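Local coordinates for Phosphoglucomutase/phosphomannomutase family protein (Burkholderia thailandensis, PDB 3UW2) that probably acts as a phosphohexose mutase, transferring a phosphoryl group within a sugar phosphate with the help of a bound metal ion, at residues 236-241 against 267-272; 246-251 against 260-265. All coordinates share one frame; numbering follows the deposited sequence. Where two conformers were deposited one is given.

Interaction 1 of 2, residues 236-241 against 267-272; sequences HPDPAH and GDRLGV. With ZN (zinc ion), chain K.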
loop_
_atom_site.group_PDB
_atom_site.type_symbol
_atom_site.label_atom_id
_atom_site.label_comp_id
_atom_site.label_asym_id
_atom_site.label_seq_id
_atom_site.Cartn_x
_atom_site.Cartn_y
_atom_site.Cartn_z
ATOM N N HIS A 236 3.089 4.921 -16.572
ATOM C CA HIS A 236 2.948 5.292 -15.147
ATOM C C HIS A 236 3.356 4.157 -14.218
ATOM O O HIS A 236 3.143 2.981 -14.530
ATOM C CB HIS A 236 1.554 5.833 -14.827
ATOM C CG HIS A 236 1.255 7.147 -15.522
ATOM N ND1 HIS A 236 0.078 7.786 -15.401
ATOM C CD2 HIS A 236 2.044 7.932 -16.390
ATOM C CE1 HIS A 236 0.097 8.916 -16.138
ATOM N NE2 HIS A 236 1.308 9.014 -16.723
ATOM N N PRO A 237 3.954 4.497 -13.076
ATOM C CA PRO A 237 4.354 3.447 -12.159
ATOM C C PRO A 237 3.111 3.004 -11.341
ATOM O O PRO A 237 2.887 3.412 -10.182
ATOM C CB PRO A 237 5.493 4.118 -11.336
ATOM C CG PRO A 237 5.081 5.541 -11.313
ATOM C CD PRO A 237 4.273 5.843 -12.543
ATOM N N ASP A 238 2.313 2.153 -11.989
ATOM C CA ASP A 238 0.995 1.827 -11.500
ATOM C C ASP A 238 0.706 0.358 -11.878
ATOM O O ASP A 238 0.021 0.088 -12.843
ATOM C CB ASP A 238 -0.009 2.871 -12.061
ATOM C CG ASP A 238 -1.506 2.546 -11.738
ATOM O OD1 ASP A 238 -1.795 1.924 -10.716
ATOM O OD2 ASP A 238 -2.370 2.925 -12.549
ATOM N N PRO A 239 1.319 -0.589 -11.138
ATOM C CA PRO A 239 1.239 -2.002 -11.404
ATOM C C PRO A 239 -0.163 -2.577 -11.208
ATOM O O PRO A 239 -0.404 -3.690 -11.622
ATOM C CB PRO A 239 2.275 -2.609 -10.441
ATOM C CG PRO A 239 2.519 -1.574 -9.388
ATOM C CD PRO A 239 2.280 -0.277 -10.064
ATOM N N ALA A 240 -1.077 -1.793 -10.614
ATOM C CA ALA A 240 -2.478 -2.148 -10.511
ATOM C C ALA A 240 -3.170 -2.249 -11.873
ATOM O O ALA A 240 -4.170 -2.949 -11.984
ATOM C CB ALA A 240 -3.223 -1.187 -9.590
ATOM N N HIS A 241 -2.635 -1.581 -12.911
ATOM C CA HIS A 241 -3.152 -1.800 -14.278
ATOM C C HIS A 241 -2.243 -2.744 -15.046
ATOM O O HIS A 241 -1.075 -2.434 -15.254
ATOM C CB HIS A 241 -3.327 -0.480 -15.042
ATOM C CG HIS A 241 -4.468 0.386 -14.543
ATOM N ND1 HIS A 241 -4.292 1.367 -13.621
ATOM C CD2 HIS A 241 -5.829 0.399 -14.880
ATOM C CE1 HIS A 241 -5.474 1.965 -13.370
ATOM N NE2 HIS A 241 -6.414 1.376 -14.147
ATOM N N GLY A 267 6.976 3.147 -4.073
ATOM C CA GLY A 267 7.650 1.936 -3.547
ATOM C C GLY A 267 6.875 1.261 -2.362
ATOM O O GLY A 267 7.416 0.413 -1.696
ATOM N N ASP A 268 5.643 1.650 -2.064
ATOM C CA ASP A 268 4.952 0.911 -0.960
ATOM C C ASP A 268 4.059 -0.232 -1.546
ATOM O O ASP A 268 3.286 -0.860 -0.827
ATOM C CB ASP A 268 4.205 1.848 -0.010
ATOM C CG ASP A 268 3.018 2.499 -0.665
ATOM O OD1 ASP A 268 2.841 2.235 -1.857
ATOM O OD2 ASP A 268 2.280 3.290 -0.029
ATOM N N ARG A 269 4.188 -0.498 -2.858
ATOM C CA ARG A 269 3.495 -1.628 -3.456
ATOM C C ARG A 269 4.397 -2.362 -4.451
ATOM O O ARG A 269 5.114 -1.708 -5.248
ATOM C CB ARG A 269 2.221 -1.206 -4.188
ATOM C CG ARG A 269 1.150 -0.615 -3.298
ATOM C CD ARG A 269 -0.173 -0.462 -4.065
ATOM N NE ARG A 269 -0.168 0.708 -4.939
ATOM C CZ ARG A 269 -1.108 0.992 -5.845
ATOM N NH1 ARG A 269 -2.172 0.196 -6.012
ATOM N NH2 ARG A 269 -0.984 2.090 -6.587
ATOM N N LEU A 270 4.331 -3.694 -4.425
ATOM C CA LEU A 270 5.089 -4.562 -5.347
ATOM C C LEU A 270 4.122 -5.409 -6.203
ATOM O O LEU A 270 3.211 -6.082 -5.652
ATOM C CB LEU A 270 6.005 -5.516 -4.540
ATOM C CG LEU A 270 6.737 -6.637 -5.312
ATOM C CD1 LEU A 270 7.887 -6.078 -6.094
ATOM C CD2 LEU A 270 7.234 -7.697 -4.326
ATOM N N GLY A 271 4.343 -5.347 -7.525
ATOM C CA GLY A 271 3.739 -6.285 -8.510
ATOM C C GLY A 271 4.735 -7.383 -8.868
ATOM O O GLY A 271 5.936 -7.099 -8.998
ATOM N N VAL A 272 4.247 -8.621 -9.067
ATOM C CA VAL A 272 5.085 -9.821 -9.251
ATOM C C VAL A 272 4.551 -10.543 -10.456
ATOM O O VAL A 272 3.353 -10.858 -10.536
ATOM C CB VAL A 272 5.007 -10.802 -8.014
ATOM C CG1 VAL A 272 5.776 -12.109 -8.286
ATOM C CG2 VAL A 272 5.504 -10.128 -6.736
HETATM ZN ZN ZN K . 2.269 3.692 -3.310
#
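Pro239 packs its CB against Gly271 CA at 4.4 Å, and the backbones come together here, their CA atoms 5.7 Å apart. Gly271 has no side chain to hold the proline ring off the strand that starts at Leu270, which makes this the close-packed part of the contact. Pro239 is presented by a type I turn from Asp238 to His241, closed by His241 N to Asp238 O at 3.1 Å.

The other side is looser and polar. Arg269 leaves its backbone with CG anti to the carbonyl carbon (chi1 -64°) and bends at chi3, which carries the guanidinium across to the turn. There NH1 lies 4.0 Å from the CB of exposed Ala240, in an oblique approach, while NH2 is 4.2 Å from Asp238 OD1, too long for a salt bridge. The stronger partner of Arg269 is Asp264, whose OD2 accepts a hydrogen bond from NE. Asp238 instead uses OD2 to accept a 2.7 Å bond from His241 ND1. The donor lies 39° above the carboxylate plane, whereas OD2 is nearly in the imidazole plane.

Next to Arg269, Asp268 OD1 binds zinc at 2.1 Å and its OD2 pairs with Lys140. With no hydrogen bond between the segments, the turn is held by van der Waals packing, Pro239 on Gly271 and Ala240 beside the Arg269 guanidinium, with longer-range attraction between Asp238 and Arg269 probably adding to it.

Interaction 2 of 2, residues 246-251 against 260-265; sequences QDVIAK and GFAFDG. With ZN (zinc ion), chain K.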
loop_
_atom_site.group_PDB
_atom_site.type_symbol
_atom_site.label_atom_id
_atom_site.label_comp_id
_atom_site.label_asym_id
_atom_site.label_seq_id
_atom_site.Cartn_x
_atom_site.Cartn_y
_atom_site.Cartn_z
ATOM N N GLN A 246 3.307 -4.820 -19.153
ATOM C CA GLN A 246 3.593 -5.474 -20.435
ATOM C C GLN A 246 5.094 -5.456 -20.755
ATOM O O GLN A 246 5.577 -6.396 -21.384
ATOM C CB GLN A 246 2.716 -4.934 -21.577
ATOM C CG GLN A 246 1.221 -5.173 -21.330
ATOM C CD GLN A 246 0.911 -6.644 -21.068
ATOM O OE1 GLN A 246 1.290 -7.495 -21.862
ATOM N NE2 GLN A 246 0.257 -6.948 -19.936
ATOM N N ASP A 247 5.831 -4.443 -20.273
ATOM C CA ASP A 247 7.288 -4.375 -20.465
ATOM C C ASP A 247 8.013 -5.417 -19.660
ATOM O O ASP A 247 8.977 -6.014 -20.167
ATOM C CB ASP A 247 7.856 -3.002 -20.107
ATOM C CG ASP A 247 7.384 -1.934 -21.074
ATOM O OD1 ASP A 247 7.707 -2.045 -22.254
ATOM O OD2 ASP A 247 6.637 -1.025 -20.681
ATOM N N VAL A 248 7.594 -5.623 -18.398
ATOM C CA VAL A 248 8.215 -6.641 -17.553
ATOM C C VAL A 248 7.943 -8.046 -18.212
ATOM O O VAL A 248 8.848 -8.906 -18.242
ATOM C CB VAL A 248 7.599 -6.636 -16.116
ATOM C CG1 VAL A 248 7.769 -7.992 -15.423
ATOM C CG2 VAL A 248 8.153 -5.489 -15.298
ATOM N N ILE A 249 6.742 -8.260 -18.761
ATOM C CA ILE A 249 6.368 -9.573 -19.319
ATOM C C ILE A 249 7.240 -9.831 -20.562
ATOM O O ILE A 249 7.785 -10.929 -20.753
ATOM C CB ILE A 249 4.867 -9.639 -19.679
ATOM C CG1 ILE A 249 3.990 -9.836 -18.428
ATOM C CG2 ILE A 249 4.552 -10.695 -20.785
ATOM C CD1 ILE A 249 2.537 -9.464 -18.648
ATOM N N ALA A 250 7.391 -8.797 -21.406
ATOM C CA ALA A 250 8.183 -8.915 -22.627
ATOM C C ALA A 250 9.647 -9.145 -22.281
ATOM O O ALA A 250 10.325 -9.903 -22.960
ATOM C CB ALA A 250 8.005 -7.685 -23.527
ATOM N N LYS A 251 10.161 -8.478 -21.261
ATOM C CA LYS A 251 11.529 -8.634 -20.854
ATOM C C LYS A 251 11.849 -10.018 -20.299
ATOM O O LYS A 251 12.948 -10.540 -20.546
ATOM C CB LYS A 251 11.880 -7.578 -19.785
ATOM C CG LYS A 251 13.331 -7.246 -19.710
ATOM C CD LYS A 251 13.918 -6.816 -21.076
ATOM C CE LYS A 251 13.813 -5.316 -21.296
ATOM N NZ LYS A 251 14.179 -5.037 -22.732
ATOM N N GLY A 260 9.864 -11.226 -12.443
ATOM C CA GLY A 260 9.715 -9.781 -12.675
ATOM C C GLY A 260 9.102 -9.042 -11.501
ATOM O O GLY A 260 8.109 -9.523 -10.936
ATOM N N PHE A 261 9.731 -7.934 -11.055
ATOM C CA PHE A 261 9.131 -7.097 -9.967
ATOM C C PHE A 261 8.806 -5.718 -10.558
ATOM O O PHE A 261 9.634 -5.127 -11.226
ATOM C CB PHE A 261 10.128 -6.812 -8.840
ATOM C CG PHE A 261 10.404 -7.967 -7.897
ATOM C CD1 PHE A 261 9.693 -9.167 -7.964
ATOM C CD2 PHE A 261 11.373 -7.801 -6.885
ATOM C CE1 PHE A 261 9.962 -10.206 -7.062
ATOM C CE2 PHE A 261 11.675 -8.838 -5.999
ATOM C CZ PHE A 261 10.943 -10.037 -6.068
ATOM N N ALA A 262 7.614 -5.196 -10.293
ATOM C CA ALA A 262 7.247 -3.833 -10.733
ATOM C C ALA A 262 6.748 -3.016 -9.523
ATOM O O ALA A 262 5.971 -3.548 -8.729
ATOM C CB ALA A 262 6.179 -3.903 -11.798
ATOM N N PHE A 263 7.251 -1.774 -9.348
ATOM C CA PHE A 263 6.945 -1.001 -8.164
ATOM C C PHE A 263 5.999 0.078 -8.557
ATOM O O PHE A 263 6.025 0.546 -9.695
ATOM C CB PHE A 263 8.232 -0.403 -7.575
ATOM C CG PHE A 263 9.130 -1.423 -6.965
ATOM C CD1 PHE A 263 8.824 -1.964 -5.715
ATOM C CD2 PHE A 263 10.268 -1.855 -7.618
ATOM C CE1 PHE A 263 9.675 -2.900 -5.138
ATOM C CE2 PHE A 263 11.099 -2.808 -7.063
ATOM C CZ PHE A 263 10.809 -3.323 -5.806
ATOM N N ASP A 264 5.160 0.493 -7.629
ATOM C CA ASP A 264 4.372 1.673 -7.863
ATOM C C ASP A 264 5.255 2.913 -7.590
ATOM O O ASP A 264 6.421 2.771 -7.226
ATOM C CB ASP A 264 3.096 1.659 -7.030
ATOM C CG ASP A 264 3.325 2.015 -5.585
ATOM O OD1 ASP A 264 4.438 1.928 -5.023
ATOM O OD2 ASP A 264 2.290 2.287 -4.993
ATOM N N GLY A 265 4.718 4.113 -7.819
ATOM C CA GLY A 265 5.626 5.291 -7.894
ATOM C C GLY A 265 6.334 5.662 -6.621
ATOM O O GLY A 265 7.368 6.318 -6.689
HETATM ZN ZN ZN K . 2.269 3.692 -3.310
#
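A beta-alpha-beta crossover frames this contact: helix 246-254 links strand 221-224 to strand 259-263, passing over strand 197-200, which lies between them in the sheet. The short axes of helix 246-251 and strand 260-263 approach to 8.7 Å at 162°, so the helix runs nearly antiparallel to the strand.

Val248 alone supplies the helix side, and its two methyls divide the work. With CG1 roughly anti to the backbone N (chi1 156°), that methyl lies against the backbone of Gly260, 3.8 Å from CA. The absence of a side chain there leaves room for so close an approach. The other branch reaches farther along the strand, where CG2 is 4.3 Å from Ala262 CB. No hydrogen bond joins the segments; the contact is apolar and buried. Away from the helix, the strand leads into Asp264, whose OD2 binds zinc at 2.2 Å.

Val248 also touches Leu224, Asp200 and Val273, so it packs on all four strands of the sheet. Phe261 turns away from the helix, meets Phe214 of helix 206-216 edge-to-face and touches Leu270; the sheet is thus sandwiched between helices 246-254 and 206-216.

How the interactions relate
Following the chain from the N terminus, residues 236-241 come first, in the loop after strand 221-224, and helix segment 246-251 follows. The chain then returns along strand 259-263; its meeting with the helix, interaction 2, closes the inner loop. Past the zinc-binding residues it reverses into strand 270-273, and interaction 1 closes the outer loop, so interaction 2 is nested inside it. Both contacts reach the same mixed sheet through their second segments, whose strands are antiparallel neighbours joined by a probable hydrogen bond from Gly271 N to Ala262 O, 2.7 Å. Pro239 CD also packs on Asp264 CA at 3.6 Å, bringing the outer turn onto the metal-binding loop.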